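Local atomic coordinates of glycoside hydrolase family 81 (Clostridium thermocellum, PDB entry 6FOP), a protein that probably hydrolyses beta-1,3-glucans such as laminarin, as a family 81 glucanase of the Clostridium thermocellum cellulosome. Residues G343-L346 and G347-S350; F371-S374 and S375-W379; A668-P671 and L672-V675; V696-S699 and D700-M704. All coordinates share one frame; numbering follows the deposited sequence.

Contact 1 of 4, residues G343-L346 and G347-S350; sequences GKHL and GKLS
H345 and K348 both hold CG anti to the backbone N (chi1 near 180° in both), and a bend at chi3 of the lysine (50°) carries its end back across the imidazole one turn earlier in the helix. K348 CE lies 3.9 Å from H345 ND1, oblique to the ring. One water ties the two side chains together: it sits at the ring edge in the imidazole plane, 2.6 Å from H345 ND1, and accepts from K348 NZ at 2.8 Å. Both polar ends are held a second time, H345 NE2 by A331 O and K348 NZ by D642 O, so the ring is gripped through both nitrogens. On the same side of the ring plane, at the NE2 end, L349 approaches obliquely, its CD1 3.8 Å from H345 NE2. The backbone keeps regular i to i+4 bonding throughout, from G347 N to G343 O up to S350 N to L346 O. At the last step L346 O takes two donors from one residue: S350 N reaches it from one side of the carbonyl plane at 2.9 Å, and S350 OG from the other at 2.8 Å, 39° out of that plane. This double grip satisfies a buried hydroxyl within its own helix, while the serine packs on helix 416-433. L346 and L349 project to helix 362-379, and K344 departs to a salt bridge with E641. A serine hydroxyl bonded to the carbonyl four residues back is a familiar feature of alpha-helices, here in helix 339-359 of the helical C-terminal domain, consistent with the (alpha/alpha)6 barrel of family 81.

Contact 2 of 4, residues F371-S374 and S375-W379; sequences FMKS and SLEDW. With CA (calcium ion), chain C; CA (calcium ion), chain D.
The F371 ring carries S375 CB over one face, 4.2 Å above the plane and displaced toward the rim, and it meets the ring of H345 from the preceding helix with the planes nearly perpendicular. A second flat group, the carboxylate of D378, spends its oxygens on metal: OD1 and OD2 both bind one calcium ion, each at 2.6 Å. OD1 also bridges to the other calcium ion, which D378 O holds at 2.4 Å. Four waters help fill the shell of the first ion; E386 serves both ions, and T381 O and K389 O bind the one held by D378 O. F371 O receives S375 N at 2.9 Å and S375 OG at 2.8 Å from opposite faces of its plane. S375 has two deposited conformers, so its hydroxyl bond and ring contact, taken from one, are less certain. E377 extends back along the helix, bringing OE2 within 3.8 Å of K373 CB. Their charged ends part company, K373 NZ to D434 and E377 OE2 to the indole N-H of W437. All this lies in the C-terminal half of helix 362-379, with D378 and the calcium ions at its end; S375 and M372 pack on helix 339-359, L376 and K373 on helix 416-433, and W379 meets F342 and F423 edge-to-face.

Contact 3 of 4, residues A668-P671 and L672-V675; sequences ADTP and LYSV
Between A668 and Y673 the chain passes through an inverse gamma turn centred on D669, straightens at T670, kinks at P671 and then extends into strand 673-678. With the chain folded back in this way, the A668 methyl lies over the tyrosine ring: CB stands 3.6 Å from the ring centroid and only 3° off its normal, an almost perfectly centred CH-pi contact. Y673 reaches it because its CG sits between the backbone N and the carbonyl carbon (chi1 70°), which folds the ring toward the preceding loop. At the ring edge, near its plane, T670 O lies 3.1 Å from Y673 CD1. Beside it T670 CG2 slides past the ring in the opposite direction, 3.9 Å from the same CD1 of Y673. At the far end of the ring A668 N gives Y673 OH a weak hydrogen bond (3.2 Å), and S239 OG is a further hydrogen-bond partner of that hydroxyl. A water spans P671, 2.7 Å from T670 OG1 and accepting from L672 N at 2.9 Å. P671 O is taken by Y302 OH, while L672 goes to helix 494-511 and D669 OD1 accepts from T697 N. The result is a CH-pi contact between a tyrosine and the loop that leads into its strand, where strand 673-678 joins the four-stranded antiparallel sheet near the C-terminus.

Contact 4 of 4, residues V696-S699 and D700-M704; sequences VTFS and DGKVM
V696 pairs with M704 in a beta hairpin whose strands, 694-697 and 703-706, are joined by a type I turn from F698 to G701 with a G1 bulge at the glycine. Backbone bonds define its frame. V696 N meets M704 O at 2.8 Å, and M704 N returns to V696 O. T697 and V703 form the next, non-hydrogen-bonded pair, their side chains side by side on the face away from V696 and M704. F698 N then bonds K702 O at 2.8 Å, whereas F698 O turns to G701 N, 53° above its carbonyl plane; this split is what makes the bulge, and G701 takes the positive phi it requires (97°). Side-chain polar bonds lock the turn from within: D700 OD1 accepts K702 N at 3.1 Å in an Asx turn. Its other oxygen, D700 OD2, forms a salt bridge with R682 and a hydrogen bond with Y684 OH, while S699 OG is met by T667 N and K702 NZ by S714 and G716. Apolar and aromatic contacts gather around F698, which also meets Y684 edge-to-face. K702 CB runs alongside the ring, 3.8 Å from F698 CD1, and K702 O lies in the ring plane at its edge. M704 crosses from the other strand in an oblique Met-aromatic contact, its SD 3.9 Å from F698 CE1.

Overall arrangement
Along the chain the four contacts follow one another and fall into two touching pairs. Contacts 1 and 2 lie on successive helices, 339-359 and 362-379, with centres about 12 Å apart; L346, L349 and S350 of one pack against S375, F371 and M372 of the other within the family 81 C-terminal domain. Contacts 3 and 4 are closer, about 9 Å between centres: the hairpin 694-706 rests on the loop and strand at 668-675, with F698 packed against A668 and V675. The helical pair and the beta pair do not touch: contact 2 and contact 4 are about 39 Å apart between centres, with the calcium-binding helix end and the C-terminal hairpin in different parts of the chain.

Contact 1 of 4, residues G343-L346 and G347-S350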
loop_
_atom_site.group_PDB
_atom_site.type_symbol
_atom_site.label_atom_id
_atom_site.label_comp_id
_atom_site.label_asym_id
_atom_site.label_seq_id
_atom_site.Cartn_x
_atom_site.Cartn_y
_atom_site.Cartn_z
ATOM N N GLY A 343 5.358 10.672 -16.377
ATOM C CA GLY A 343 5.397 10.948 -14.953
ATOM C C GLY A 343 6.797 11.104 -14.399
ATOM O O GLY A 343 7.097 12.057 -13.648
ATOM N N LYS A 344 7.663 10.141 -14.694
ATOM C CA LYS A 344 9.047 10.233 -14.211
ATOM C C LYS A 344 9.674 11.589 -14.568
ATOM O O LYS A 344 10.359 12.188 -13.751
ATOM C CB LYS A 344 9.942 9.103 -14.741
ATOM C CG LYS A 344 9.728 7.758 -14.035
ATOM C CD LYS A 344 10.668 6.673 -14.482
ATOM C CE LYS A 344 12.121 6.851 -14.099
ATOM N NZ LYS A 344 12.488 6.538 -12.686
ATOM N N HIS A 345 9.411 12.054 -15.792
ATOM C CA HIS A 345 9.928 13.343 -16.221
ATOM C C HIS A 345 9.324 14.487 -15.399
ATOM O O HIS A 345 10.031 15.398 -14.971
ATOM C CB HIS A 345 9.671 13.521 -17.711
ATOM C CG HIS A 345 10.195 14.803 -18.258
ATOM N ND1 HIS A 345 11.524 14.991 -18.536
ATOM C CD2 HIS A 345 9.577 15.969 -18.558
ATOM C CE1 HIS A 345 11.705 16.215 -18.981
ATOM N NE2 HIS A 345 10.543 16.831 -19.006
ATOM N N LEU A 346 8.007 14.452 -15.196
ATOM C CA LEU A 346 7.341 15.476 -14.381
ATOM C C LEU A 346 7.886 15.503 -12.947
ATOM O O LEU A 346 8.048 16.571 -12.356
ATOM C CB LEU A 346 5.842 15.262 -14.331
ATOM C CG LEU A 346 5.101 15.616 -15.613
ATOM C CD1 LEU A 346 3.635 15.170 -15.490
ATOM C CD2 LEU A 346 5.171 17.114 -15.927
ATOM N N GLY A 347 8.227 14.327 -12.404
ATOM C CA GLY A 347 8.825 14.275 -11.074
ATOM C C GLY A 347 10.209 14.944 -11.044
ATOM O O GLY A 347 10.549 15.664 -10.108
ATOM N N LYS A 348 11.005 14.678 -12.081
ATOM C CA LYS A 348 12.325 15.289 -12.233
ATOM C C LYS A 348 12.192 16.828 -12.220
ATOM O O LYS A 348 12.943 17.512 -11.507
ATOM C CB LYS A 348 12.967 14.788 -13.520
ATOM C CG LYS A 348 14.352 15.325 -13.734
ATOM C CD LYS A 348 15.126 14.613 -14.811
ATOM C CE LYS A 348 14.478 14.431 -16.118
ATOM N NZ LYS A 348 15.422 13.574 -16.938
ATOM N N LEU A 349 11.247 17.353 -13.000
ATOM C CA LEU A 349 11.041 18.816 -13.005
ATOM C C LEU A 349 10.558 19.342 -11.640
ATOM O O LEU A 349 10.977 20.404 -11.173
ATOM C CB LEU A 349 10.104 19.250 -14.098
ATOM C CG LEU A 349 10.533 18.887 -15.527
ATOM C CD1 LEU A 349 9.650 19.584 -16.532
ATOM C CD2 LEU A 349 11.970 19.122 -15.864
ATOM N N SER A 350 9.657 18.580 -11.016
ATOM C CA SER A 350 9.109 18.941 -9.711
ATOM C C SER A 350 10.156 19.075 -8.625
ATOM O O SER A 350 10.022 19.921 -7.723
ATOM C CB SER A 350 8.075 17.903 -9.270
ATOM O OG SER A 350 6.978 17.822 -10.152
HETATM O O HOH W 1 13.456 13.263 -18.927
#

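Contact 2 of 4, residues F371-S374 and S375-W379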
loop_
_atom_site.group_PDB
_atom_site.type_symbol
_atom_site.label_atom_id
_atom_site.label_comp_id
_atom_site.label_asym_id
_atom_site.label_seq_id
_atom_site.Cartn_x
_atom_site.Cartn_y
_atom_site.Cartn_z
ATOM N N PHE A 371 6.589 23.920 -18.791
ATOM C CA PHE A 371 6.402 22.547 -19.256
ATOM C C PHE A 371 5.483 21.752 -18.324
ATOM O O PHE A 371 4.632 21.003 -18.797
ATOM C CB PHE A 371 7.727 21.798 -19.492
ATOM C CG PHE A 371 7.526 20.507 -20.246
ATOM C CD1 PHE A 371 7.337 20.537 -21.613
ATOM C CD2 PHE A 371 7.421 19.292 -19.590
ATOM C CE1 PHE A 371 7.120 19.386 -22.342
ATOM C CE2 PHE A 371 7.222 18.124 -20.323
ATOM C CZ PHE A 371 7.067 18.172 -21.686
ATOM N N MET A 372 5.642 21.948 -17.019
ATOM C CA MET A 372 4.779 21.269 -16.071
ATOM C C MET A 372 3.317 21.651 -16.309
ATOM O O MET A 372 2.436 20.797 -16.414
ATOM C CB MET A 372 5.183 21.604 -14.633
ATOM C CG MET A 372 6.512 20.983 -14.249
ATOM S SD MET A 372 7.284 21.742 -12.791
ATOM C CE MET A 372 6.204 21.127 -11.482
ATOM N N LYS A 373 3.049 22.955 -16.403
ATOM C CA LYS A 373 1.689 23.411 -16.626
ATOM C C LYS A 373 1.175 22.977 -17.986
ATOM O O LYS A 373 0.068 22.430 -18.084
ATOM C CB LYS A 373 1.585 24.926 -16.483
ATOM C CG LYS A 373 1.651 25.459 -15.058
ATOM C CD LYS A 373 1.443 26.978 -15.041
ATOM C CE LYS A 373 1.223 27.544 -13.657
ATOM N NZ LYS A 373 0.953 29.011 -13.730
ATOM N N SER A 374 1.902 23.251 -19.068
ATOM C CA SER A 374 1.357 22.971 -20.396
ATOM C C SER A 374 1.097 21.465 -20.556
ATOM O O SER A 374 0.088 21.058 -21.145
ATOM C CB SER A 374 2.257 23.513 -21.505
ATOM O OG SER A 374 3.536 22.886 -21.511
ATOM N N SER A 375 1.996 20.642 -20.026
ATOM C CA SER A 375 1.798 19.213 -20.191
ATOM C C SER A 375 0.645 18.696 -19.326
ATOM O O SER A 375 -0.129 17.890 -19.816
ATOM C CB SER A 375 3.080 18.428 -19.975
ATOM O OG SER A 375 3.474 18.485 -18.631
ATOM N N LEU A 376 0.522 19.168 -18.081
ATOM C CA LEU A 376 -0.614 18.782 -17.248
ATOM C C LEU A 376 -1.929 19.249 -17.867
ATOM O O LEU A 376 -2.909 18.511 -17.887
ATOM C CB LEU A 376 -0.472 19.267 -15.807
ATOM C CG LEU A 376 0.570 18.515 -14.996
ATOM C CD1 LEU A 376 0.691 19.169 -13.643
ATOM C CD2 LEU A 376 0.267 17.016 -14.875
ATOM N N GLU A 377 -1.953 20.469 -18.404
ATOM C CA GLU A 377 -3.179 20.983 -19.015
ATOM C C GLU A 377 -3.555 20.114 -20.232
ATOM O O GLU A 377 -4.719 19.813 -20.437
ATOM C CB GLU A 377 -3.013 22.454 -19.398
ATOM C CG GLU A 377 -2.829 23.372 -18.189
ATOM C CD GLU A 377 -2.426 24.790 -18.533
ATOM O OE1 GLU A 377 -2.603 25.207 -19.693
ATOM O OE2 GLU A 377 -1.960 25.497 -17.611
ATOM N N ASP A 378 -2.561 19.648 -20.985
ATOM C CA ASP A 378 -2.800 18.739 -22.125
ATOM C C ASP A 378 -3.349 17.386 -21.597
ATOM O O ASP A 378 -4.428 16.933 -22.004
ATOM C CB ASP A 378 -1.516 18.576 -22.976
ATOM C CG ASP A 378 -1.735 17.794 -24.257
ATOM O OD1 ASP A 378 -2.787 17.111 -24.448
ATOM O OD2 ASP A 378 -0.839 17.876 -25.136
ATOM N N TRP A 379 -2.625 16.766 -20.677
ATOM C CA TRP A 379 -3.090 15.489 -20.135
ATOM C C TRP A 379 -4.482 15.596 -19.558
ATOM O O TRP A 379 -5.250 14.636 -19.652
ATOM C CB TRP A 379 -2.104 14.926 -19.104
ATOM C CG TRP A 379 -0.920 14.196 -19.701
ATOM C CD1 TRP A 379 0.331 14.701 -19.968
ATOM C CD2 TRP A 379 -0.876 12.829 -20.099
ATOM N NE1 TRP A 379 1.123 13.734 -20.493
ATOM C CE2 TRP A 379 0.413 12.564 -20.568
ATOM C CE3 TRP A 379 -1.809 11.788 -20.076
ATOM C CZ2 TRP A 379 0.784 11.302 -21.050
ATOM C CZ3 TRP A 379 -1.447 10.561 -20.544
ATOM C CH2 TRP A 379 -0.162 10.311 -21.003
HETATM CA CA CA C . -4.940 16.216 -24.187
HETATM CA CA CA D . -2.432 17.057 -26.994
HETATM O O HOH W 2 -0.708 17.918 -28.264
HETATM O O HOH W 3 -1.619 15.047 -27.368
HETATM O O HOH W 4 -3.491 19.175 -26.888
HETATM O O HOH W 5 -3.444 17.247 -29.175
#

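Contact 3 of 4, residues A668-P671 and L672-V675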
loop_
_atom_site.group_PDB
_atom_site.type_symbol
_atom_site.label_atom_id
_atom_site.label_comp_id
_atom_site.label_asym_id
_atom_site.label_seq_id
_atom_site.Cartn_x
_atom_site.Cartn_y
_atom_site.Cartn_z
ATOM N N ALA A 668 6.356 18.419 15.573
ATOM C CA ALA A 668 5.886 19.800 15.526
ATOM C C ALA A 668 4.410 19.845 15.233
ATOM O O ALA A 668 3.854 18.917 14.613
ATOM C CB ALA A 668 6.648 20.613 14.479
ATOM N N ASP A 669 3.793 20.957 15.629
ATOM C CA ASP A 669 2.352 21.183 15.468
ATOM C C ASP A 669 1.954 21.803 14.116
ATOM O O ASP A 669 1.135 22.726 14.031
ATOM C CB ASP A 669 1.785 21.981 16.648
ATOM C CG ASP A 669 2.333 23.395 16.761
ATOM O OD1 ASP A 669 3.232 23.792 15.979
ATOM O OD2 ASP A 669 1.867 24.083 17.693
ATOM N N THR A 670 2.543 21.275 13.044
ATOM C CA THR A 670 2.274 21.742 11.687
ATOM C C THR A 670 2.501 20.582 10.716
ATOM O O THR A 670 3.236 19.664 11.047
ATOM C CB THR A 670 3.159 22.983 11.361
ATOM O OG1 THR A 670 2.563 23.759 10.335
ATOM C CG2 THR A 670 4.569 22.576 10.988
ATOM N N PRO A 671 1.900 20.632 9.500
ATOM C CA PRO A 671 2.052 19.446 8.634
ATOM C C PRO A 671 3.354 19.407 7.840
ATOM O O PRO A 671 3.811 18.324 7.519
ATOM C CB PRO A 671 0.869 19.518 7.672
ATOM C CG PRO A 671 0.155 20.779 7.956
ATOM C CD PRO A 671 0.728 21.452 9.157
ATOM N N LEU A 672 3.948 20.561 7.507
ATOM C CA LEU A 672 5.107 20.593 6.607
ATOM C C LEU A 672 6.312 21.090 7.398
ATOM O O LEU A 672 6.491 22.285 7.616
ATOM C CB LEU A 672 4.824 21.447 5.385
ATOM C CG LEU A 672 3.554 21.107 4.589
ATOM C CD1 LEU A 672 3.408 22.075 3.408
ATOM C CD2 LEU A 672 3.546 19.672 4.134
ATOM N N TYR A 673 7.125 20.150 7.846
ATOM C CA TYR A 673 8.331 20.438 8.597
ATOM C C TYR A 673 9.291 19.267 8.481
ATOM O O TYR A 673 8.906 18.180 8.054
ATOM C CB TYR A 673 8.040 20.720 10.070
ATOM C CG TYR A 673 7.595 19.506 10.873
ATOM C CD1 TYR A 673 6.261 19.094 10.879
ATOM C CD2 TYR A 673 8.499 18.818 11.663
ATOM C CE1 TYR A 673 5.859 17.990 11.638
ATOM C CE2 TYR A 673 8.120 17.733 12.424
ATOM C CZ TYR A 673 6.798 17.332 12.433
ATOM O OH TYR A 673 6.464 16.267 13.240
ATOM N N SER A 674 10.536 19.509 8.870
ATOM C CA SER A 674 11.495 18.437 9.179
ATOM C C SER A 674 12.567 18.985 10.112
ATOM O O SER A 674 12.882 20.198 10.079
ATOM C CB SER A 674 12.120 17.787 7.936
ATOM O OG SER A 674 11.173 17.009 7.219
ATOM N N VAL A 675 13.141 18.099 10.909
ATOM C CA VAL A 675 14.217 18.437 11.822
ATOM C C VAL A 675 15.432 17.612 11.472
ATOM O O VAL A 675 15.330 16.414 11.184
ATOM C CB VAL A 675 13.836 18.194 13.294
ATOM C CG1 VAL A 675 14.937 18.670 14.243
ATOM C CG2 VAL A 675 12.510 18.900 13.611
HETATM O O HOH W 6 3.172 23.398 7.680
#

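Contact 4 of 4, residues V696-S699 and D700-M704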
loop_
_atom_site.group_PDB
_atom_site.type_symbol
_atom_site.label_atom_id
_atom_site.label_comp_id
_atom_site.label_asym_id
_atom_site.label_seq_id
_atom_site.Cartn_x
_atom_site.Cartn_y
_atom_site.Cartn_z
ATOM N N VAL A 696 4.902 27.883 14.903
ATOM C CA VAL A 696 5.174 26.432 14.937
ATOM C C VAL A 696 6.012 26.135 16.156
ATOM O O VAL A 696 7.080 26.736 16.364
ATOM C CB VAL A 696 5.875 25.956 13.651
ATOM C CG1 VAL A 696 6.168 24.454 13.745
ATOM C CG2 VAL A 696 5.029 26.309 12.430
ATOM N N THR A 697 5.526 25.184 16.951
ATOM C CA THR A 697 6.177 24.765 18.173
ATOM C C THR A 697 6.590 23.318 18.059
ATOM O O THR A 697 5.780 22.476 17.672
ATOM C CB THR A 697 5.252 24.970 19.395
ATOM O OG1 THR A 697 4.832 26.344 19.443
ATOM C CG2 THR A 697 5.955 24.616 20.690
ATOM N N PHE A 698 7.850 23.035 18.384
ATOM C CA PHE A 698 8.420 21.687 18.352
ATOM C C PHE A 698 8.414 21.089 19.750
ATOM O O PHE A 698 8.390 21.803 20.759
ATOM C CB PHE A 698 9.847 21.706 17.783
ATOM C CG PHE A 698 9.909 22.118 16.325
ATOM C CD1 PHE A 698 9.860 23.475 15.959
ATOM C CD2 PHE A 698 10.043 21.181 15.324
ATOM C CE1 PHE A 698 9.890 23.849 14.631
ATOM C CE2 PHE A 698 10.100 21.549 13.998
ATOM C CZ PHE A 698 10.009 22.899 13.657
ATOM N N SER A 699 8.503 19.759 19.802
ATOM C CA SER A 699 8.390 19.045 21.079
ATOM C C SER A 699 9.571 19.266 22.025
ATOM O O SER A 699 9.483 18.984 23.231
ATOM C CB SER A 699 8.196 17.536 20.846
ATOM O OG SER A 699 9.286 16.960 20.144
ATOM N N ASP A 700 10.686 19.776 21.472
ATOM C CA ASP A 700 11.835 20.158 22.298
ATOM C C ASP A 700 11.809 21.635 22.744
ATOM O O ASP A 700 12.772 22.094 23.347
ATOM C CB ASP A 700 13.158 19.813 21.586
ATOM C CG ASP A 700 13.364 20.596 20.300
ATOM O OD1 ASP A 700 12.528 21.478 19.992
ATOM O OD2 ASP A 700 14.369 20.304 19.612
ATOM N N GLY A 701 10.718 22.345 22.473
ATOM C CA GLY A 701 10.605 23.749 22.852
ATOM C C GLY A 701 10.926 24.777 21.795
ATOM O O GLY A 701 10.614 25.956 21.966
ATOM N N LYS A 702 11.494 24.360 20.671
ATOM C CA LYS A 702 11.789 25.321 19.609
ATOM C C LYS A 702 10.487 25.954 19.129
ATOM O O LYS A 702 9.505 25.242 18.891
ATOM C CB LYS A 702 12.507 24.620 18.448
ATOM C CG LYS A 702 12.917 25.534 17.310
ATOM C CD LYS A 702 14.058 26.478 17.672
ATOM C CE LYS A 702 14.484 27.276 16.457
ATOM N NZ LYS A 702 15.649 28.130 16.792
ATOM N N VAL A 703 10.497 27.270 18.948
ATOM C CA VAL A 703 9.365 28.008 18.396
ATOM C C VAL A 703 9.844 28.827 17.204
ATOM O O VAL A 703 10.859 29.546 17.298
ATOM C CB VAL A 703 8.713 28.964 19.427
ATOM C CG1 VAL A 703 7.558 29.738 18.808
ATOM C CG2 VAL A 703 8.213 28.183 20.631
ATOM N N MET A 704 9.131 28.710 16.082
ATOM C CA MET A 704 9.388 29.529 14.891
ATOM C C MET A 704 8.112 30.189 14.421
ATOM O O MET A 704 7.045 29.572 14.419
ATOM C CB MET A 704 9.924 28.654 13.758
ATOM C CG MET A 704 11.290 28.048 14.034
ATOM S SD MET A 704 11.792 26.768 12.859
ATOM C CE MET A 704 11.814 27.705 11.330
#